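Local coordinates for protein 5-cytosine DNA methyltransferase (PDB 3QV2) that probably transfers methyl groups from S-adenosyl-L-methionine to carbon 5 of cytosine in DNA or tRNA, at residues N44-K49 with Y302-N307; N48-K53 with D294-K299. One frame throughout, in Å; residues are numbered along the deposited sequence.

Overall arrangement
Read from the N terminus, the chain completes strand 36-41 and turns into helix 45-55, which supplies one side of both contacts. The next 240 or so residues build most of the rest of the protein before the chain returns through 294-299 to meet the helix at 48-53, as contact 2. Helix 298-306 then runs back to 44-49 and makes contact 1, so the loop of contact 2 lies wholly within that of contact 1. Their centres are 7 Å apart, and they share Asn48 and Lys49. Together they fasten a late helix and its lead-in loop to an early helix of the Rossmann-like domain, beside the bound S-adenosyl-L-homocysteine.

Contact 1: N44-K49 with Y302-N307. With SAH (S-adenosyl-L-homocysteine), chain B.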
loop_
_atom_site.group_PDB
_atom_site.type_symbol
_atom_site.label_atom_id
_atom_site.label_comp_id
_atom_site.label_asym_id
_atom_site.label_seq_id
_atom_site.Cartn_x
_atom_site.Cartn_y
_atom_site.Cartn_z
ATOM N N ASN A 44 4.928 -13.926 -4.933
ATOM C CA ASN A 44 4.091 -13.596 -6.081
ATOM C C ASN A 44 4.931 -13.291 -7.320
ATOM O O ASN A 44 5.569 -12.239 -7.406
ATOM C CB ASN A 44 3.177 -12.412 -5.751
ATOM C CG ASN A 44 2.076 -12.222 -6.775
ATOM O OD1 ASN A 44 2.285 -11.607 -7.820
ATOM N ND2 ASN A 44 0.892 -12.747 -6.478
ATOM N N GLU A 45 4.925 -14.216 -8.274
ATOM C CA GLU A 45 5.756 -14.099 -9.470
ATOM C C GLU A 45 5.484 -12.822 -10.262
ATOM O O GLU A 45 6.414 -12.158 -10.719
ATOM C CB GLU A 45 5.587 -15.328 -10.368
ATOM C CG GLU A 45 6.073 -16.627 -9.742
ATOM C CD GLU A 45 6.089 -17.782 -10.726
ATOM O OE1 GLU A 45 5.784 -17.558 -11.917
ATOM O OE2 GLU A 45 6.409 -18.914 -10.306
ATOM N N ILE A 46 4.208 -12.483 -10.421
ATOM C CA ILE A 46 3.825 -11.292 -11.168
ATOM C C ILE A 46 4.294 -10.026 -10.456
ATOM O O ILE A 46 4.883 -9.138 -11.072
ATOM C CB ILE A 46 2.298 -11.227 -11.401
ATOM C CG1 ILE A 46 1.892 -12.164 -12.541
ATOM C CG2 ILE A 46 1.869 -9.808 -11.728
ATOM C CD1 ILE A 46 2.169 -13.629 -12.274
ATOM N N ALA A 47 4.038 -9.957 -9.154
ATOM C CA ALA A 47 4.458 -8.815 -8.353
ATOM C C ALA A 47 5.968 -8.625 -8.437
ATOM O O ALA A 47 6.453 -7.511 -8.635
ATOM C CB ALA A 47 4.023 -8.993 -6.907
ATOM N N ASN A 48 6.706 -9.720 -8.288
ATOM C CA ASN A 48 8.163 -9.676 -8.355
ATOM C C ASN A 48 8.672 -9.149 -9.691
ATOM O O ASN A 48 9.619 -8.369 -9.735
ATOM C CB ASN A 48 8.763 -11.056 -8.081
ATOM C CG ASN A 48 8.383 -11.597 -6.718
ATOM O OD1 ASN A 48 7.992 -10.847 -5.825
ATOM N ND2 ASN A 48 8.502 -12.910 -6.552
ATOM N N LYS A 49 8.043 -9.585 -10.779
ATOM C CA LYS A 49 8.439 -9.140 -12.111
ATOM C C LYS A 49 8.379 -7.623 -12.237
ATOM O O LYS A 49 9.249 -7.010 -12.855
ATOM C CB LYS A 49 7.581 -9.811 -13.188
ATOM C CG LYS A 49 8.225 -11.049 -13.795
ATOM C CD LYS A 49 7.248 -12.210 -13.887
ATOM C CE LYS A 49 6.062 -11.879 -14.776
ATOM N NZ LYS A 49 5.135 -13.037 -14.905
ATOM N N TYR A 302 -3.704 -3.996 -12.346
ATOM C CA TYR A 302 -4.745 -3.515 -11.445
ATOM C C TYR A 302 -4.693 -4.251 -10.112
ATOM O O TYR A 302 -4.789 -3.638 -9.050
ATOM C CB TYR A 302 -6.125 -3.700 -12.082
ATOM C CG TYR A 302 -6.494 -2.642 -13.097
ATOM C CD1 TYR A 302 -6.323 -1.292 -12.817
ATOM C CD2 TYR A 302 -7.012 -2.992 -14.337
ATOM C CE1 TYR A 302 -6.662 -0.320 -13.742
ATOM C CE2 TYR A 302 -7.352 -2.029 -15.269
ATOM C CZ TYR A 302 -7.177 -0.697 -14.966
ATOM O OH TYR A 302 -7.516 0.263 -15.893
ATOM N N GLN A 303 -4.537 -5.568 -10.179
ATOM C CA GLN A 303 -4.501 -6.404 -8.984
ATOM C C GLN A 303 -3.345 -6.026 -8.064
ATOM O O GLN A 303 -3.526 -5.874 -6.854
ATOM C CB GLN A 303 -4.412 -7.881 -9.371
ATOM C CG GLN A 303 -5.621 -8.384 -10.146
ATOM C CD GLN A 303 -5.408 -9.765 -10.732
ATOM O OE1 GLN A 303 -4.411 -10.428 -10.444
ATOM N NE2 GLN A 303 -6.346 -10.205 -11.563
ATOM N N CYS A 304 -2.158 -5.872 -8.644
ATOM C CA CYS A 304 -0.979 -5.485 -7.879
ATOM C C CYS A 304 -1.152 -4.093 -7.280
ATOM O O CYS A 304 -0.898 -3.883 -6.095
ATOM C CB CYS A 304 0.273 -5.527 -8.760
ATOM S SG CYS A 304 0.745 -7.184 -9.306
ATOM N N LEU A 305 -1.589 -3.149 -8.105
ATOM C CA LEU A 305 -1.805 -1.778 -7.655
ATOM C C LEU A 305 -2.855 -1.707 -6.551
ATOM O O LEU A 305 -2.690 -0.982 -5.571
ATOM C CB LEU A 305 -2.206 -0.885 -8.831
ATOM C CG LEU A 305 -1.096 -0.591 -9.842
ATOM C CD1 LEU A 305 -1.669 -0.083 -11.158
ATOM C CD2 LEU A 305 -0.098 0.401 -9.260
ATOM N N GLY A 306 -3.934 -2.465 -6.716
ATOM C CA GLY A 306 -4.995 -2.505 -5.727
ATOM C C GLY A 306 -4.497 -2.999 -4.382
ATOM O O GLY A 306 -5.042 -2.643 -3.338
ATOM N N ASN A 307 -3.452 -3.820 -4.410
ATOM C CA ASN A 307 -2.880 -4.385 -3.192
ATOM C C ASN A 307 -1.701 -3.583 -2.647
ATOM O O ASN A 307 -1.121 -3.944 -1.622
ATOM C CB ASN A 307 -2.456 -5.838 -3.425
ATOM C CG ASN A 307 -3.636 -6.783 -3.532
ATOM O OD1 ASN A 307 -4.637 -6.623 -2.835
ATOM N ND2 ASN A 307 -3.524 -7.776 -4.407
HETATM N N SAH B . 3.028 -3.433 -0.019
HETATM C CA SAH B . 3.307 -4.142 -1.253
HETATM C CB SAH B . 2.338 -5.300 -1.447
HETATM C CG SAH B . 1.738 -5.960 -0.229
HETATM S SD SAH B . 0.526 -7.267 -0.509
HETATM C C SAH B . 3.248 -3.175 -2.408
HETATM O O SAH B . 2.943 -3.593 -3.561
HETATM O OXT SAH B . 3.509 -1.939 -2.220
HETATM C "C5'" SAH B . 1.048 -8.742 0.340
HETATM C "C4'" SAH B . 2.101 -9.579 -0.289
HETATM O "O4'" SAH B . 2.536 -10.510 0.639
HETATM C "C3'" SAH B . 1.533 -10.320 -1.417
HETATM O "O3'" SAH B . 2.078 -9.856 -2.605
HETATM C "C2'" SAH B . 1.868 -11.708 -1.227
HETATM O "O2'" SAH B . 2.433 -12.221 -2.383
HETATM C "C1'" SAH B . 2.843 -11.712 -0.133
HETATM N N9 SAH B . 2.800 -12.939 0.610
HETATM C C8 SAH B . 1.758 -13.608 1.123
HETATM N N7 SAH B . 2.246 -14.700 1.733
HETATM C C5 SAH B . 3.594 -14.708 1.594
HETATM C C6 SAH B . 4.597 -15.583 2.017
HETATM N N6 SAH B . 4.271 -16.771 2.767
HETATM N N1 SAH B . 5.872 -15.291 1.704
HETATM C C2 SAH B . 6.198 -14.194 1.008
HETATM N N3 SAH B . 5.254 -13.341 0.594
HETATM C C4 SAH B . 3.958 -13.574 0.870
#
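Cys304 points its thiol into the side of helix 45-55 at Ile46 and Ala47, a compact example of how, in a C5-methyltransferase, a helix from late in the sequence packs back onto the Rossmann-like SAM-binding fold. The two backbones come near each other here, with the CA atoms of Ala47 and Cys304 6.4 Å apart. The sulfur of Cys304 stands opposite its own carbonyl carbon (chi1 -67°), a setting that carries it across the gap. It meets Ile46 through one branch: CG2 of Ile46 lies 3.7 Å from SG of Cys304; chi1 -78° sets CG2 anti to the backbone N, on the side of the sulfur, and CG1 with its terminal methyl leads away. On its other neighbour the sulfur rests against the main chain as much as the side chain, 4.2 Å from CA of Ala47, with CB of Ala47 only slightly farther away. The contact is thus apolar and small, one sulfur against two adjacent residues of a helix.

The helix start is fixed by Asn44, its N-cap. Asn44 OD1 accepts from Ala47 N at 2.8 Å, nearly straight (161°) and in the carbonyl plane, so the residue packed against the sulfur also gives its N-H to the cap. Asn44 N in turn donates to Asp42 OD1, an oxygen that also bonds S-adenosyl-L-homocysteine; the start of the helix and the ligand therefore share one carboxylate. Both segments reach the ligand directly, Asn44 bringing CB to 3.5 Å from its ribose oxygen O2'. From the end of the other segment, the carbonyl oxygen O of Asn307 lies 3.7 Å from CB of the homocysteine moiety.

Contact 2: N48-K53 with D294-K299; sequences NKIYSK and DGLTDK
The hydroxyl oxygen OH of Tyr51 is gripped by both Glu15 OE2 and Arg24 NH1, and this hold anchors one flank of helix 45-55 while the residue before it, Ile50, extends its chain to Leu296 on another. The two side chains pass at a slant. Methyl CD1 of Leu296 settles 3.6 Å from CG1 of Ile50, and the CD1 atoms of the same two residues are 4.0 Å apart. Since the CA atoms of Ile50 and Leu296 stay 9.1 Å from each other, the gap is bridged by side chains. Leu296 supplies much of that reach: with CG opposite its carbonyl carbon (chi1 -66°) and CD1 extended beyond it, one methyl is carried out to the isoleucine. The other branch serves a different partner, CD2 lying 4.3 Å from CE of Lys49, whose aliphatic portion skirts the leucine at the exposed margin.

In the fold, this joins a helix of the Rossmann-like domain to the loop that leads into helix 298-306. Ile50 also stands close to Ile20, a residue of the S-adenosyl-L-homocysteine site, although the ligand itself is about 8 Å from the Ile50 side chain at the nearest atoms. The loop is shaped by Gly295, whose positive phi of 102° suits a residue without CB. Just after the leucine, Thr297 takes the N-cap position of helix 298-306, and Gln300 OE1 bonds back to Thr297 N, as in one half of a capping box. The carbonyl O of Leu296 is likewise held, by Gln301 NE2 from the helix's first turn.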
loop_
_atom_site.group_PDB
_atom_site.type_symbol
_atom_site.label_atom_id
_atom_site.label_comp_id
_atom_site.label_asym_id
_atom_site.label_seq_id
_atom_site.Cartn_x
_atom_site.Cartn_y
_atom_site.Cartn_z
ATOM N N ASN A 48 6.706 -9.720 -8.288
ATOM C CA ASN A 48 8.163 -9.676 -8.355
ATOM C C ASN A 48 8.672 -9.149 -9.691
ATOM O O ASN A 48 9.619 -8.369 -9.735
ATOM C CB ASN A 48 8.763 -11.056 -8.081
ATOM C CG ASN A 48 8.383 -11.597 -6.718
ATOM O OD1 ASN A 48 7.992 -10.847 -5.825
ATOM N ND2 ASN A 48 8.502 -12.910 -6.552
ATOM N N LYS A 49 8.043 -9.585 -10.779
ATOM C CA LYS A 49 8.439 -9.140 -12.111
ATOM C C LYS A 49 8.379 -7.623 -12.237
ATOM O O LYS A 49 9.249 -7.010 -12.855
ATOM C CB LYS A 49 7.581 -9.811 -13.188
ATOM C CG LYS A 49 8.225 -11.049 -13.795
ATOM C CD LYS A 49 7.248 -12.210 -13.887
ATOM C CE LYS A 49 6.062 -11.879 -14.776
ATOM N NZ LYS A 49 5.135 -13.037 -14.905
ATOM N N ILE A 50 7.353 -7.022 -11.644
ATOM C CA ILE A 50 7.231 -5.571 -11.631
ATOM C C ILE A 50 8.331 -4.954 -10.772
ATOM O O ILE A 50 8.971 -3.980 -11.169
ATOM C CB ILE A 50 5.857 -5.124 -11.100
ATOM C CG1 ILE A 50 4.740 -5.624 -12.023
ATOM C CG2 ILE A 50 5.812 -3.610 -10.959
ATOM C CD1 ILE A 50 3.358 -5.189 -11.597
ATOM N N TYR A 51 8.554 -5.536 -9.597
ATOM C CA TYR A 51 9.591 -5.060 -8.691
ATOM C C TYR A 51 10.954 -5.078 -9.373
ATOM O O TYR A 51 11.654 -4.068 -9.408
ATOM C CB TYR A 51 9.627 -5.916 -7.422
ATOM C CG TYR A 51 10.508 -5.351 -6.330
ATOM C CD1 TYR A 51 9.958 -4.668 -5.253
ATOM C CD2 TYR A 51 11.888 -5.494 -6.380
ATOM C CE1 TYR A 51 10.757 -4.148 -4.254
ATOM C CE2 TYR A 51 12.695 -4.976 -5.386
ATOM C CZ TYR A 51 12.124 -4.305 -4.325
ATOM O OH TYR A 51 12.915 -3.784 -3.328
ATOM N N SER A 52 11.320 -6.236 -9.914
ATOM C CA SER A 52 12.608 -6.407 -10.576
ATOM C C SER A 52 12.750 -5.484 -11.784
ATOM O O SER A 52 13.825 -4.944 -12.038
ATOM C CB SER A 52 12.807 -7.865 -10.994
ATOM O OG SER A 52 12.892 -8.714 -9.860
ATOM N N LYS A 53 11.661 -5.306 -12.525
ATOM C CA LYS A 53 11.663 -4.420 -13.686
ATOM C C LYS A 53 12.028 -2.988 -13.304
ATOM O O LYS A 53 12.790 -2.325 -14.006
ATOM C CB LYS A 53 10.300 -4.440 -14.382
ATOM C CG LYS A 53 10.093 -3.316 -15.391
ATOM C CD LYS A 53 11.021 -3.444 -16.589
ATOM C CE LYS A 53 10.768 -2.333 -17.599
ATOM N NZ LYS A 53 11.589 -2.491 -18.831
ATOM N N ASP A 294 6.201 -5.660 -19.847
ATOM C CA ASP A 294 5.854 -6.375 -21.068
ATOM C C ASP A 294 5.224 -7.731 -20.758
ATOM O O ASP A 294 5.795 -8.539 -20.025
ATOM C CB ASP A 294 7.091 -6.555 -21.949
ATOM C CG ASP A 294 6.738 -6.836 -23.394
ATOM O OD1 ASP A 294 5.625 -6.456 -23.816
ATOM O OD2 ASP A 294 7.571 -7.431 -24.111
ATOM N N GLY A 295 4.043 -7.968 -21.318
ATOM C CA GLY A 295 3.352 -9.232 -21.147
ATOM C C GLY A 295 2.219 -9.176 -20.141
ATOM O O GLY A 295 1.244 -9.920 -20.253
ATOM N N LEU A 296 2.345 -8.291 -19.158
ATOM C CA LEU A 296 1.337 -8.156 -18.110
ATOM C C LEU A 296 0.097 -7.407 -18.595
ATOM O O LEU A 296 0.193 -6.293 -19.109
ATOM C CB LEU A 296 1.930 -7.455 -16.884
ATOM C CG LEU A 296 3.030 -8.215 -16.135
ATOM C CD1 LEU A 296 3.534 -7.406 -14.954
ATOM C CD2 LEU A 296 2.530 -9.575 -15.672
ATOM N N THR A 297 -1.066 -8.029 -18.427
ATOM C CA THR A 297 -2.333 -7.407 -18.800
ATOM C C THR A 297 -2.737 -6.337 -17.791
ATOM O O THR A 297 -2.155 -6.240 -16.709
ATOM C CB THR A 297 -3.466 -8.446 -18.900
ATOM O OG1 THR A 297 -3.614 -9.120 -17.644
ATOM C CG2 THR A 297 -3.161 -9.468 -19.987
ATOM N N ASP A 298 -3.737 -5.535 -18.148
ATOM C CA ASP A 298 -4.228 -4.493 -17.254
ATOM C C ASP A 298 -4.756 -5.089 -15.952
ATOM O O ASP A 298 -4.523 -4.544 -14.875
ATOM C CB ASP A 298 -5.310 -3.650 -17.932
ATOM C CG ASP A 298 -4.755 -2.757 -19.023
ATOM O OD1 ASP A 298 -3.519 -2.589 -19.088
ATOM O OD2 ASP A 298 -5.557 -2.211 -19.809
ATOM N N LYS A 299 -5.463 -6.209 -16.060
ATOM C CA LYS A 299 -5.982 -6.904 -14.888
ATOM C C LYS A 299 -4.874 -7.211 -13.884
ATOM O O LYS A 299 -4.993 -6.897 -12.700
ATOM C CB LYS A 299 -6.690 -8.197 -15.298
ATOM C CG LYS A 299 -7.961 -7.977 -16.100
ATOM C CD LYS A 299 -8.981 -7.174 -15.305
ATOM C CE LYS A 299 -10.206 -6.847 -16.144
ATOM N NZ LYS A 299 -10.920 -8.071 -16.604
#